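Local coordinates for Ent-copalyl diphosphate synthase (Streptomyces platensis, PDB 5BP8), which is a largely helical member of the terpene cyclase class, part of its chain belonging to the squalene-hopene cyclase C-terminal domain family, at residues 35-38 against 39-43; 83-87 against 88-92; 183-186 against 187-191; 195-199 against 200-204; 234-237 against 238-241. One frame throughout, in Å; residues are numbered along the deposited sequence.

Contact 1: 35-38 against 39-43; sequences ARLV and SLAPW
Arg36 curls its side chain onward along the helix until the guanidinium lies against the CB of Ser39, one turn on. The methylene chain bends at chi2 (-59°) and again at chi3 (80°), which brings a group that starts out pointing away to 3.7 Å between NH2 of Arg36 and CB of Ser39. The serine carbon meets the flat group obliquely. OG of Ser39 is turned to the carbonyl side, anti to the backbone N. Both polar ends share Glu80 of helix 72-86: Arg36 forms a salt bridge with it and Ser39 a hydrogen bond, so the buried charge is met by a carboxylate.

One residue along, CB of Leu40 passes 3.3 Å from O of Arg36, the same oxygen that accepts from Leu40 N at 2.8 Å. Leu37 and Ala41 touch only lightly, with CD2 of Leu37 4.4 Å from CB of Ala41. Ala41 N still donates to O of Leu37 at 2.8 Å, yet Ala41 itself has left helical backbone angles and Pro42 follows at once. The whole illustrates a helix C-terminus, here that of helix 31-40, met by an arginine from the next contact.

Contact 2: 83-87 against 88-92; sequences LTELA and RTDSG
Thr84 lays its methyl CG2 over one face of the Arg88 guanidinium, 3.3 Å from NH2 of Arg88, while its OG1 turns to Glu80. Glu85 takes the same flat group at its edge. NH1 of Arg88 donates to OE1 of Glu85 at 3.0 Å in a fairly straight salt bridge (163°), and the acceptor lies in the guanidinium plane. The two flat groups are nevertheless strongly twisted, their planes 62° apart, and a single oxygen makes the bond while the other carboxylate oxygen is left for water. OE1 also accepts from NE2 of His47, a second grip that should help fix the rotation of the carboxylate.

Arg88 reaches this place from the crowded position at chi1 (65°), with CG between the backbone N and the carbonyl carbon, and a bend at chi3 then brings the tip back over the helix end. Its CG passes 3.1 Å from O of Glu85, and that oxygen accepts Arg88 N at the same distance.

OE2 of Glu85 looks to the loop. Water 2 donates to OE2 of Glu85 at 2.9 Å and to OD1 of Asp90 at 3.0 Å, joining two nearly parallel carboxylates. It lies between two like charges and probably eases their proximity (OE2 of Glu85 to OD1 of Asp90, 4.0 Å). Water 3 donates to OE2 of Glu85 and accepts from Ser91 N.

The arginine tip continues to the carbonyls of Val38 and Ser39, near the end of helix 31-40. Helix 72-86 thus finishes among helices 47-57, 98-116 and 127-144, with Leu51, Leu101 and Arg141 against its side chains.

Contact 3: 183-186 against 187-191; sequences APLP and EKLWH
The indole of Trp190 has the CA of Glu187 over one face, offset toward the rim, and the carbonyl oxygen of Leu185 at its pyrrole edge. NE1 of Trp190 donates to O of Leu185 at 2.9 Å with a bent N-H (144°). The oxygen lies about 20° off the ring plane, and the donor comes from above the carbonyl plane, missing the lone-pair directions. O of Pro186 comes in obliquely, 3.2 Å from CD1 of Trp190. With chi1 at -66°, CG of the tryptophan stands beside its own backbone N, and this turns the ring back over the residues that precede it.

Those residues form two overlapping turns, each closed by a backbone bond from the third residue on: Leu189 N to O of Pro186 at 2.8 Å, and Trp190 N to O of Glu187 at 3.1 Å. They lie in the long connection between helix 171-179 and the short helix 193-196. Pro186 is extended, and the chain turns into helical angles from Glu187 on.

On the apolar side, Leu185 and Leu189 cross at about a right angle, CG of Leu185 resting 3.8 Å from CB of Leu189. The branch CD2 of Leu185 reaches further, to 3.4 Å from O of Leu189. The Leu185 and Trp190 side chains run past each other in opposite directions. Pro186 and Leu189 run side by side, CD of the proline 4.1 Å from CD1 of the leucine. Leu185 also packs on Val176 and Val196, from the two flanking helices.

Contact 4: 195-199 against 200-204; sequences AVTRD and GTRGA
An ST turn at Thr197 lies where the threonine side chain meets Arg202: OG1 of Thr197 accepts from Asp199 N at 3.1 Å (157°), and CG2 of Thr197 rests 3.9 Å from CG of Arg202. With chi1 at -178° the hydroxyl lies opposite its own backbone N and on the carbonyl side, where the amide two residues on can meet it. The methyl faces the backbone that follows, CG2 of Thr197 lying 3.8 Å from CA of Gly200.

CG1 of Val196 lies over one face of the Arg202 guanidinium, though the Arg202 atom nearest to it is CD, at 4.1 Å. A bend at chi2 (-82°) carries the arginine across the valine and threonine.

Beyond Gly200, a type I' beta turn runs from Thr201 to Ala204, closed by Ala204 N to O of Thr201 at 2.9 Å. Arg202 and Gly203 both adopt the positive phi values this turn requires, a demand glycine meets easily.

Water 4 sits in the guanidinium plane at its edge, accepting from NH2 of Arg202 at 2.9 Å and hydrogen-bonded to OG1 of Thr197 at the same distance. NH1 of Arg202 has its own partner in Thr180. Arg198 points away from the turn, to salt bridges with Glu80 and Asp137.

Contact 5: 234-237 against 238-241; sequences PAAP and GVAY
Val239 packs over the carbonyl of Ala236 on the close side of this helix start, its CB 3.4 Å from O of Ala236. One branch, CG2 of Val239, meets CB of Ala236 at 4.1 Å; the other, CG1, lies 3.9 Å from O of Pro234. With CG1 anti to the backbone N (chi1 171°), the two methyls divide between these neighbours.

Ala236 occupies the N-cap position. Its oxygen receives two amides, both weakly: Val239 N at 3.0 Å with a strongly bent hydrogen (126°), and Ala240 N at 3.4 Å. Pro237, at the first helical position, has no N-H to offer, a place where proline costs the helix nothing. The first firm helical bond comes one residue later, from Tyr241 N to O of Pro237 at 3.0 Å and 161°.

The other side is looser and faces solvent. Pro234, Pro237 and Ala240 are exposed, and across the contact their side chains meet little beyond the backbone. Gly238, by contrast, is buried and brings no side chain to the turn. Tyr241 swings its ring away from the capping residues, to a hydrogen bond between its hydroxyl and O of Thr257.

Helix 237-249 therefore starts with its covered flank against helix 221-228, where Leu228 touches both Ala236 and Val239 and Thr224 meets Tyr241, while Trp43, just beyond helix 31-40, packs on the valine.

How the contacts relate
Each contact is local, at a helix end or a turn, and the five follow one another along the chain without nesting or crossing. Contact 1 ends helix 31-40 and contact 2 ends helix 72-86; they meet directly, the arginine of contact 2 donating to two carbonyls near the end of helix 31-40. Contact 3 precedes the short helix 193-196 and contact 4 runs out of its end; a backbone bond joins them, Leu185 N to Arg202 O (2.8 Å). Contact 4 returns to contact 1 through Arg198 NH2 and Ser39 OG (2.9 Å). Contact 5, opening helix 237-249, touches contact 1 alone. Contact 1 thus connects three of the others, whereas contact 3 reaches it only by way of contact 4.

Contact 1: 35-38 against 39-43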
loop_
_atom_site.group_PDB
_atom_site.type_symbol
_atom_site.label_atom_id
_atom_site.label_comp_id
_atom_site.label_asym_id
_atom_site.label_seq_id
_atom_site.Cartn_x
_atom_site.Cartn_y
_atom_site.Cartn_z
ATOM N N ALA A 35 3.427 -0.825 -16.025
ATOM C CA ALA A 35 4.635 -0.678 -16.825
ATOM C C ALA A 35 5.537 -1.932 -16.763
ATOM O O ALA A 35 6.072 -2.379 -17.799
ATOM C CB ALA A 35 5.405 0.557 -16.403
ATOM N N ARG A 36 5.702 -2.509 -15.571
ATOM C CA ARG A 36 6.477 -3.738 -15.463
ATOM C C ARG A 36 5.916 -4.836 -16.396
ATOM O O ARG A 36 6.709 -5.554 -17.032
ATOM C CB ARG A 36 6.590 -4.256 -14.032
ATOM C CG ARG A 36 7.463 -3.420 -13.079
ATOM C CD ARG A 36 8.924 -3.250 -13.519
ATOM N NE ARG A 36 9.012 -2.202 -14.526
ATOM C CZ ARG A 36 9.755 -2.247 -15.622
ATOM N NH1 ARG A 36 9.647 -1.253 -16.513
ATOM N NH2 ARG A 36 10.625 -3.232 -15.832
ATOM N N LEU A 37 4.586 -4.978 -16.481
ATOM C CA LEU A 37 4.027 -5.991 -17.364
ATOM C C LEU A 37 4.260 -5.701 -18.820
ATOM O O LEU A 37 4.462 -6.638 -19.624
ATOM C CB LEU A 37 2.545 -6.245 -17.060
ATOM C CG LEU A 37 2.239 -6.868 -15.688
ATOM C CD1 LEU A 37 0.771 -7.256 -15.608
ATOM C CD2 LEU A 37 3.129 -8.057 -15.396
ATOM N N VAL A 38 4.197 -4.418 -19.200
ATOM C CA VAL A 38 4.535 -4.009 -20.559
ATOM C C VAL A 38 5.964 -4.430 -20.880
ATOM O O VAL A 38 6.260 -4.945 -21.981
ATOM C CB VAL A 38 4.371 -2.483 -20.758
ATOM C CG1 VAL A 38 5.004 -2.036 -22.054
ATOM C CG2 VAL A 38 2.900 -2.100 -20.741
ATOM N N SER A 39 6.867 -4.204 -19.941
ATOM C CA SER A 39 8.277 -4.512 -20.186
ATOM C C SER A 39 8.564 -6.017 -20.172
ATOM O O SER A 39 9.292 -6.539 -21.039
ATOM C CB SER A 39 9.139 -3.825 -19.138
ATOM O OG SER A 39 10.503 -3.882 -19.511
ATOM N N LEU A 40 7.996 -6.715 -19.196
ATOM C CA LEU A 40 8.351 -8.116 -18.927
ATOM C C LEU A 40 7.421 -9.153 -19.522
ATOM O O LEU A 40 7.849 -10.296 -19.685
ATOM C CB LEU A 40 8.417 -8.370 -17.417
ATOM C CG LEU A 40 9.414 -7.499 -16.657
ATOM C CD1 LEU A 40 9.286 -7.728 -15.162
ATOM C CD2 LEU A 40 10.856 -7.677 -17.124
ATOM N N ALA A 41 6.173 -8.783 -19.822
ATOM C CA ALA A 41 5.157 -9.750 -20.235
ATOM C C ALA A 41 4.316 -9.271 -21.424
ATOM O O ALA A 41 3.110 -9.142 -21.326
ATOM C CB ALA A 41 4.283 -10.135 -19.044
ATOM N N PRO A 42 4.971 -8.975 -22.554
ATOM C CA PRO A 42 4.239 -8.509 -23.734
ATOM C C PRO A 42 3.317 -9.607 -24.301
ATOM O O PRO A 42 2.392 -9.288 -25.042
ATOM C CB PRO A 42 5.360 -8.150 -24.724
ATOM C CG PRO A 42 6.516 -8.986 -24.290
ATOM C CD PRO A 42 6.407 -9.099 -22.812
ATOM N N TRP A 43 3.552 -10.856 -23.913
ATOM C CA TRP A 43 2.692 -12.019 -24.299
ATOM C C TRP A 43 1.291 -11.975 -23.673
ATOM O O TRP A 43 0.341 -12.574 -24.168
ATOM C CB TRP A 43 3.395 -13.352 -23.923
ATOM C CG TRP A 43 3.711 -13.457 -22.457
ATOM C CD1 TRP A 43 4.892 -13.175 -21.878
ATOM C CD2 TRP A 43 2.823 -13.841 -21.398
ATOM N NE1 TRP A 43 4.807 -13.338 -20.524
ATOM C CE2 TRP A 43 3.537 -13.724 -20.199
ATOM C CE3 TRP A 43 1.486 -14.239 -21.343
ATOM C CZ2 TRP A 43 2.983 -14.039 -18.959
ATOM C CZ3 TRP A 43 0.923 -14.532 -20.102
ATOM C CH2 TRP A 43 1.673 -14.429 -18.929
#

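Contact 2: 83-87 against 88-92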
loop_
_atom_site.group_PDB
_atom_site.type_symbol
_atom_site.label_atom_id
_atom_site.label_comp_id
_atom_site.label_asym_id
_atom_site.label_seq_id
_atom_site.Cartn_x
_atom_site.Cartn_y
_atom_site.Cartn_z
ATOM N N LEU A 83 10.837 2.260 -23.504
ATOM C CA LEU A 83 12.064 1.992 -24.267
ATOM C C LEU A 83 12.099 0.519 -24.707
ATOM O O LEU A 83 12.436 0.195 -25.860
ATOM C CB LEU A 83 13.310 2.352 -23.471
ATOM C CG LEU A 83 13.599 3.856 -23.261
ATOM C CD1 LEU A 83 14.592 4.078 -22.134
ATOM C CD2 LEU A 83 14.103 4.478 -24.570
ATOM N N THR A 84 11.762 -0.378 -23.787
ATOM C CA THR A 84 11.700 -1.796 -24.107
ATOM C C THR A 84 10.693 -2.075 -25.229
ATOM O O THR A 84 11.029 -2.790 -26.191
ATOM C CB THR A 84 11.411 -2.640 -22.849
ATOM O OG1 THR A 84 12.528 -2.524 -21.963
ATOM C CG2 THR A 84 11.181 -4.102 -23.191
ATOM N N GLU A 85 9.491 -1.508 -25.137
ATOM C CA GLU A 85 8.472 -1.687 -26.180
ATOM C C GLU A 85 8.918 -1.155 -27.535
ATOM O O GLU A 85 8.741 -1.842 -28.569
ATOM C CB GLU A 85 7.168 -1.018 -25.787
ATOM C CG GLU A 85 6.051 -1.047 -26.825
ATOM C CD GLU A 85 5.542 -2.440 -27.161
ATOM O OE1 GLU A 85 5.666 -3.345 -26.324
ATOM O OE2 GLU A 85 4.999 -2.630 -28.266
ATOM N N LEU A 86 9.500 0.047 -27.536
ATOM C CA LEU A 86 9.965 0.683 -28.780
ATOM C C LEU A 86 11.061 -0.130 -29.454
ATOM O O LEU A 86 11.162 -0.132 -30.685
ATOM C CB LEU A 86 10.443 2.106 -28.504
ATOM C CG LEU A 86 9.286 3.080 -28.365
ATOM C CD1 LEU A 86 9.717 4.306 -27.577
ATOM C CD2 LEU A 86 8.767 3.456 -29.742
ATOM N N ALA A 87 11.839 -0.872 -28.670
ATOM C CA ALA A 87 12.890 -1.722 -29.248
ATOM C C ALA A 87 12.412 -3.072 -29.771
ATOM O O ALA A 87 13.213 -3.797 -30.350
ATOM C CB ALA A 87 13.989 -1.960 -28.230
ATOM N N ARG A 88 11.156 -3.447 -29.538
ATOM C CA ARG A 88 10.706 -4.802 -29.898
ATOM C C ARG A 88 9.746 -4.759 -31.083
ATOM O O ARG A 88 9.346 -3.677 -31.507
ATOM C CB ARG A 88 10.078 -5.527 -28.683
ATOM C CG ARG A 88 8.814 -4.904 -28.175
ATOM C CD ARG A 88 7.968 -5.851 -27.327
ATOM N NE ARG A 88 8.610 -6.326 -26.103
ATOM C CZ ARG A 88 8.323 -5.934 -24.855
ATOM N NH1 ARG A 88 7.386 -4.997 -24.567
ATOM N NH2 ARG A 88 8.995 -6.501 -23.875
ATOM N N THR A 89 9.406 -5.932 -31.635
ATOM C CA THR A 89 8.298 -6.035 -32.609
ATOM C C THR A 89 6.938 -5.982 -31.876
ATOM O O THR A 89 6.869 -6.225 -30.662
ATOM C CB THR A 89 8.366 -7.327 -33.450
ATOM O OG1 THR A 89 8.207 -8.473 -32.601
ATOM C CG2 THR A 89 9.690 -7.419 -34.206
ATOM N N ASP A 90 5.871 -5.668 -32.608
ATOM C CA ASP A 90 4.540 -5.483 -32.009
ATOM C C ASP A 90 3.854 -6.781 -31.541
ATOM O O ASP A 90 3.946 -7.810 -32.211
ATOM C CB ASP A 90 3.610 -4.770 -33.001
ATOM C CG ASP A 90 3.976 -3.307 -33.207
ATOM O OD1 ASP A 90 4.558 -2.687 -32.289
ATOM O OD2 ASP A 90 3.652 -2.771 -34.283
ATOM N N SER A 91 3.170 -6.703 -30.390
ATOM C CA SER A 91 2.389 -7.836 -29.876
ATOM C C SER A 91 1.094 -8.028 -30.679
ATOM O O SER A 91 0.559 -9.142 -30.748
ATOM C CB SER A 91 2.071 -7.661 -28.383
ATOM O OG SER A 91 3.236 -7.836 -27.597
ATOM N N GLY A 92 0.601 -6.945 -31.275
ATOM C CA GLY A 92 -0.597 -6.964 -32.110
ATOM C C GLY A 92 -0.691 -5.626 -32.819
ATOM O O GLY A 92 0.189 -4.768 -32.649
HETATM O O HOH W 1 6.755 -2.136 -30.688
HETATM O O HOH W 2 3.191 -1.249 -30.004
HETATM O O HOH W 3 2.953 -4.258 -28.822
#

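Contact 3: 183-186 against 187-191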
loop_
_atom_site.group_PDB
_atom_site.type_symbol
_atom_site.label_atom_id
_atom_site.label_comp_id
_atom_site.label_asym_id
_atom_site.label_seq_id
_atom_site.Cartn_x
_atom_site.Cartn_y
_atom_site.Cartn_z
ATOM N N ALA A 183 21.939 -18.642 -2.548
ATOM C CA ALA A 183 20.972 -18.714 -1.481
ATOM C C ALA A 183 19.699 -18.031 -1.918
ATOM O O ALA A 183 19.746 -17.083 -2.710
ATOM C CB ALA A 183 21.510 -18.039 -0.221
ATOM N N PRO A 184 18.575 -18.435 -1.331
ATOM C CA PRO A 184 17.320 -17.864 -1.790
ATOM C C PRO A 184 17.117 -16.423 -1.373
ATOM O O PRO A 184 17.511 -16.013 -0.271
ATOM C CB PRO A 184 16.267 -18.754 -1.150
ATOM C CG PRO A 184 16.960 -19.433 -0.016
ATOM C CD PRO A 184 18.391 -19.518 -0.359
ATOM N N LEU A 185 16.502 -15.653 -2.267
ATOM C CA LEU A 185 16.027 -14.325 -1.933
ATOM C C LEU A 185 15.172 -14.406 -0.662
ATOM O O LEU A 185 14.340 -15.299 -0.560
ATOM C CB LEU A 185 15.173 -13.841 -3.115
ATOM C CG LEU A 185 14.722 -12.377 -3.125
ATOM C CD1 LEU A 185 15.930 -11.458 -3.166
ATOM C CD2 LEU A 185 13.856 -12.152 -4.347
ATOM N N PRO A 186 15.373 -13.496 0.331
ATOM C CA PRO A 186 14.450 -13.526 1.470
ATOM C C PRO A 186 12.977 -13.384 1.068
ATOM O O PRO A 186 12.641 -12.642 0.119
ATOM C CB PRO A 186 14.886 -12.329 2.326
ATOM C CG PRO A 186 16.340 -12.150 1.995
ATOM C CD PRO A 186 16.448 -12.521 0.534
ATOM N N GLU A 187 12.110 -14.072 1.816
ATOM C CA GLU A 187 10.688 -14.094 1.519
ATOM C C GLU A 187 10.084 -12.694 1.348
ATOM O O GLU A 187 9.262 -12.483 0.463
ATOM C CB GLU A 187 9.925 -14.851 2.597
ATOM C CG GLU A 187 10.158 -16.341 2.557
ATOM C CD GLU A 187 9.203 -17.100 3.464
ATOM O OE1 GLU A 187 8.282 -16.481 4.061
ATOM O OE2 GLU A 187 9.406 -18.319 3.574
ATOM N N LYS A 188 10.480 -11.750 2.197
ATOM C CA LYS A 188 9.910 -10.408 2.138
ATOM C C LYS A 188 10.311 -9.657 0.861
ATOM O O LYS A 188 9.705 -8.614 0.537
ATOM C CB LYS A 188 10.308 -9.599 3.365
ATOM C CG LYS A 188 11.747 -9.094 3.324
ATOM C CD LYS A 188 12.201 -8.690 4.719
ATOM C CE LYS A 188 11.400 -7.516 5.245
ATOM N NZ LYS A 188 11.892 -7.039 6.577
ATOM N N LEU A 189 11.353 -10.130 0.176
ATOM C CA LEU A 189 11.778 -9.531 -1.100
ATOM C C LEU A 189 11.257 -10.276 -2.325
ATOM O O LEU A 189 11.515 -9.855 -3.444
ATOM C CB LEU A 189 13.314 -9.451 -1.171
ATOM C CG LEU A 189 13.902 -8.490 -0.103
ATOM C CD1 LEU A 189 15.423 -8.580 -0.104
ATOM C CD2 LEU A 189 13.448 -7.057 -0.327
ATOM N N TRP A 190 10.515 -11.366 -2.153
ATOM C CA TRP A 190 9.903 -11.999 -3.326
ATOM C C TRP A 190 8.992 -11.040 -4.079
ATOM O O TRP A 190 8.889 -11.107 -5.298
ATOM C CB TRP A 190 9.089 -13.225 -2.925
ATOM C CG TRP A 190 9.931 -14.362 -2.362
ATOM C CD1 TRP A 190 11.305 -14.407 -2.246
ATOM C CD2 TRP A 190 9.444 -15.616 -1.841
ATOM N NE1 TRP A 190 11.687 -15.612 -1.669
ATOM C CE2 TRP A 190 10.572 -16.365 -1.419
ATOM C CE3 TRP A 190 8.176 -16.143 -1.645
ATOM C CZ2 TRP A 190 10.457 -17.637 -0.859
ATOM C CZ3 TRP A 190 8.054 -17.402 -1.075
ATOM C CH2 TRP A 190 9.195 -18.137 -0.690
ATOM N N HIS A 191 8.319 -10.170 -3.336
ATOM C CA HIS A 191 7.461 -9.141 -3.903
ATOM C C HIS A 191 8.208 -8.223 -4.884
ATOM O O HIS A 191 7.558 -7.591 -5.742
ATOM C CB HIS A 191 6.879 -8.296 -2.765
ATOM C CG HIS A 191 5.789 -7.379 -3.204
ATOM N ND1 HIS A 191 4.540 -7.830 -3.549
ATOM C CD2 HIS A 191 5.761 -6.034 -3.375
ATOM C CE1 HIS A 191 3.786 -6.811 -3.919
ATOM N NE2 HIS A 191 4.506 -5.708 -3.821
#

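Contact 4: 195-199 against 200-204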
loop_
_atom_site.group_PDB
_atom_site.type_symbol
_atom_site.label_atom_id
_atom_site.label_comp_id
_atom_site.label_asym_id
_atom_site.label_seq_id
_atom_site.Cartn_x
_atom_site.Cartn_y
_atom_site.Cartn_z
ATOM N N ALA A 195 13.129 -6.608 -9.688
ATOM C CA ALA A 195 14.281 -5.732 -9.537
ATOM C C ALA A 195 15.586 -6.515 -9.536
ATOM O O ALA A 195 16.605 -6.003 -9.977
ATOM C CB ALA A 195 14.178 -4.948 -8.253
ATOM N N VAL A 196 15.533 -7.738 -9.028
ATOM C CA VAL A 196 16.672 -8.611 -8.956
ATOM C C VAL A 196 16.976 -9.204 -10.330
ATOM O O VAL A 196 18.142 -9.248 -10.736
ATOM C CB VAL A 196 16.432 -9.717 -7.909
ATOM C CG1 VAL A 196 17.622 -10.639 -7.814
ATOM C CG2 VAL A 196 16.130 -9.093 -6.544
ATOM N N THR A 197 15.940 -9.614 -11.048
ATOM C CA THR A 197 16.089 -10.234 -12.341
ATOM C C THR A 197 14.851 -10.034 -13.175
ATOM O O THR A 197 13.758 -10.051 -12.638
ATOM C CB THR A 197 16.374 -11.763 -12.232
ATOM O OG1 THR A 197 16.559 -12.319 -13.557
ATOM C CG2 THR A 197 15.258 -12.499 -11.538
ATOM N N ARG A 198 15.040 -9.853 -14.484
ATOM C CA ARG A 198 13.930 -9.744 -15.414
ATOM C C ARG A 198 13.338 -11.094 -15.751
ATOM O O ARG A 198 12.215 -11.166 -16.256
ATOM C CB ARG A 198 14.386 -9.082 -16.728
ATOM C CG ARG A 198 14.855 -7.658 -16.540
ATOM C CD ARG A 198 15.331 -7.095 -17.859
ATOM N NE ARG A 198 14.226 -7.005 -18.794
ATOM C CZ ARG A 198 13.496 -5.908 -19.006
ATOM N NH1 ARG A 198 13.712 -4.777 -18.333
ATOM N NH2 ARG A 198 12.526 -5.946 -19.890
ATOM N N ASP A 199 14.122 -12.152 -15.534
ATOM C CA ASP A 199 13.755 -13.494 -15.938
ATOM C C ASP A 199 14.567 -14.466 -15.106
ATOM O O ASP A 199 15.719 -14.720 -15.390
ATOM C CB ASP A 199 14.026 -13.686 -17.440
ATOM C CG ASP A 199 13.608 -15.037 -17.956
ATOM O OD1 ASP A 199 13.466 -15.993 -17.169
ATOM O OD2 ASP A 199 13.461 -15.172 -19.204
ATOM N N GLY A 200 13.970 -14.957 -14.037
ATOM C CA GLY A 200 14.647 -15.881 -13.134
ATOM C C GLY A 200 13.854 -16.090 -11.871
ATOM O O GLY A 200 12.844 -15.438 -11.654
ATOM N N THR A 201 14.280 -17.036 -11.042
ATOM C CA THR A 201 13.465 -17.453 -9.890
ATOM C C THR A 201 14.118 -17.088 -8.571
ATOM O O THR A 201 13.433 -16.634 -7.643
ATOM C CB THR A 201 13.193 -18.961 -9.949
ATOM O OG1 THR A 201 14.438 -19.671 -10.074
ATOM C CG2 THR A 201 12.339 -19.256 -11.183
ATOM N N ARG A 202 15.432 -17.318 -8.450
ATOM C CA ARG A 202 16.189 -16.801 -7.284
ATOM C C ARG A 202 15.707 -17.307 -5.908
ATOM O O ARG A 202 15.906 -16.654 -4.858
ATOM C CB ARG A 202 16.171 -15.275 -7.276
ATOM C CG ARG A 202 16.643 -14.633 -8.561
ATOM C CD ARG A 202 18.142 -14.584 -8.572
ATOM N NE ARG A 202 18.700 -14.244 -9.860
ATOM C CZ ARG A 202 19.890 -13.697 -10.031
ATOM N NH1 ARG A 202 20.650 -13.389 -8.983
ATOM N NH2 ARG A 202 20.309 -13.433 -11.254
ATOM N N GLY A 203 15.114 -18.485 -5.903
ATOM C CA GLY A 203 14.582 -19.084 -4.697
ATOM C C GLY A 203 13.215 -18.589 -4.266
ATOM O O GLY A 203 12.712 -19.012 -3.232
ATOM N N ALA A 204 12.621 -17.656 -5.019
ATOM C CA ALA A 204 11.254 -17.259 -4.762
ATOM C C ALA A 204 10.315 -18.387 -5.168
ATOM O O ALA A 204 10.525 -19.047 -6.190
ATOM C CB ALA A 204 10.928 -15.972 -5.494
HETATM O O HOH W 4 18.250 -14.621 -12.907
#

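Contact 5: 234-237 against 238-241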
loop_
_atom_site.group_PDB
_atom_site.type_symbol
_atom_site.label_atom_id
_atom_site.label_comp_id
_atom_site.label_asym_id
_atom_site.label_seq_id
_atom_site.Cartn_x
_atom_site.Cartn_y
_atom_site.Cartn_z
ATOM N N PRO A 234 1.887 -21.937 -21.001
ATOM C CA PRO A 234 0.564 -21.301 -20.857
ATOM C C PRO A 234 -0.328 -21.964 -19.804
ATOM O O PRO A 234 -1.350 -21.393 -19.419
ATOM C CB PRO A 234 -0.065 -21.446 -22.255
ATOM C CG PRO A 234 1.063 -21.795 -23.170
ATOM C CD PRO A 234 2.089 -22.501 -22.349
ATOM N N ALA A 235 0.044 -23.150 -19.343
ATOM C CA ALA A 235 -0.728 -23.829 -18.320
ATOM C C ALA A 235 -0.211 -23.522 -16.911
ATOM O O ALA A 235 -0.726 -24.054 -15.936
ATOM C CB ALA A 235 -0.717 -25.323 -18.554
ATOM N N ALA A 236 0.807 -22.679 -16.807
ATOM C CA ALA A 236 1.398 -22.375 -15.507
ATOM C C ALA A 236 0.364 -21.615 -14.687
ATOM O O ALA A 236 -0.336 -20.737 -15.201
ATOM C CB ALA A 236 2.662 -21.540 -15.681
ATOM N N PRO A 237 0.224 -21.980 -13.408
ATOM C CA PRO A 237 -0.667 -21.209 -12.543
ATOM C C PRO A 237 -0.358 -19.713 -12.536
ATOM O O PRO A 237 -1.283 -18.893 -12.505
ATOM C CB PRO A 237 -0.439 -21.835 -11.164
ATOM C CG PRO A 237 -0.073 -23.248 -11.474
ATOM C CD PRO A 237 0.726 -23.200 -12.739
ATOM N N GLY A 238 0.914 -19.351 -12.594
ATOM C CA GLY A 238 1.272 -17.926 -12.599
ATOM C C GLY A 238 0.701 -17.182 -13.785
ATOM O O GLY A 238 0.400 -15.989 -13.700
ATOM N N VAL A 239 0.584 -17.873 -14.920
ATOM C CA VAL A 239 -0.043 -17.294 -16.085
ATOM C C VAL A 239 -1.513 -16.993 -15.826
ATOM O O VAL A 239 -1.997 -15.935 -16.219
ATOM C CB VAL A 239 0.141 -18.189 -17.337
ATOM C CG1 VAL A 239 -0.699 -17.668 -18.489
ATOM C CG2 VAL A 239 1.606 -18.212 -17.737
ATOM N N ALA A 240 -2.225 -17.896 -15.138
ATOM C CA ALA A 240 -3.619 -17.687 -14.819
ATOM C C ALA A 240 -3.785 -16.509 -13.858
ATOM O O ALA A 240 -4.737 -15.720 -13.977
ATOM C CB ALA A 240 -4.216 -18.939 -14.190
ATOM N N TYR A 241 -2.876 -16.399 -12.889
ATOM C CA TYR A 241 -2.916 -15.238 -11.983
ATOM C C TYR A 241 -2.791 -13.928 -12.767
ATOM O O TYR A 241 -3.633 -13.034 -12.614
ATOM C CB TYR A 241 -1.819 -15.376 -10.962
ATOM C CG TYR A 241 -1.486 -14.143 -10.155
ATOM C CD1 TYR A 241 -2.263 -13.750 -9.078
ATOM C CD2 TYR A 241 -0.321 -13.416 -10.439
ATOM C CE1 TYR A 241 -1.919 -12.604 -8.314
ATOM C CE2 TYR A 241 0.034 -12.318 -9.681
ATOM C CZ TYR A 241 -0.752 -11.915 -8.638
ATOM O OH TYR A 241 -0.331 -10.834 -7.899
#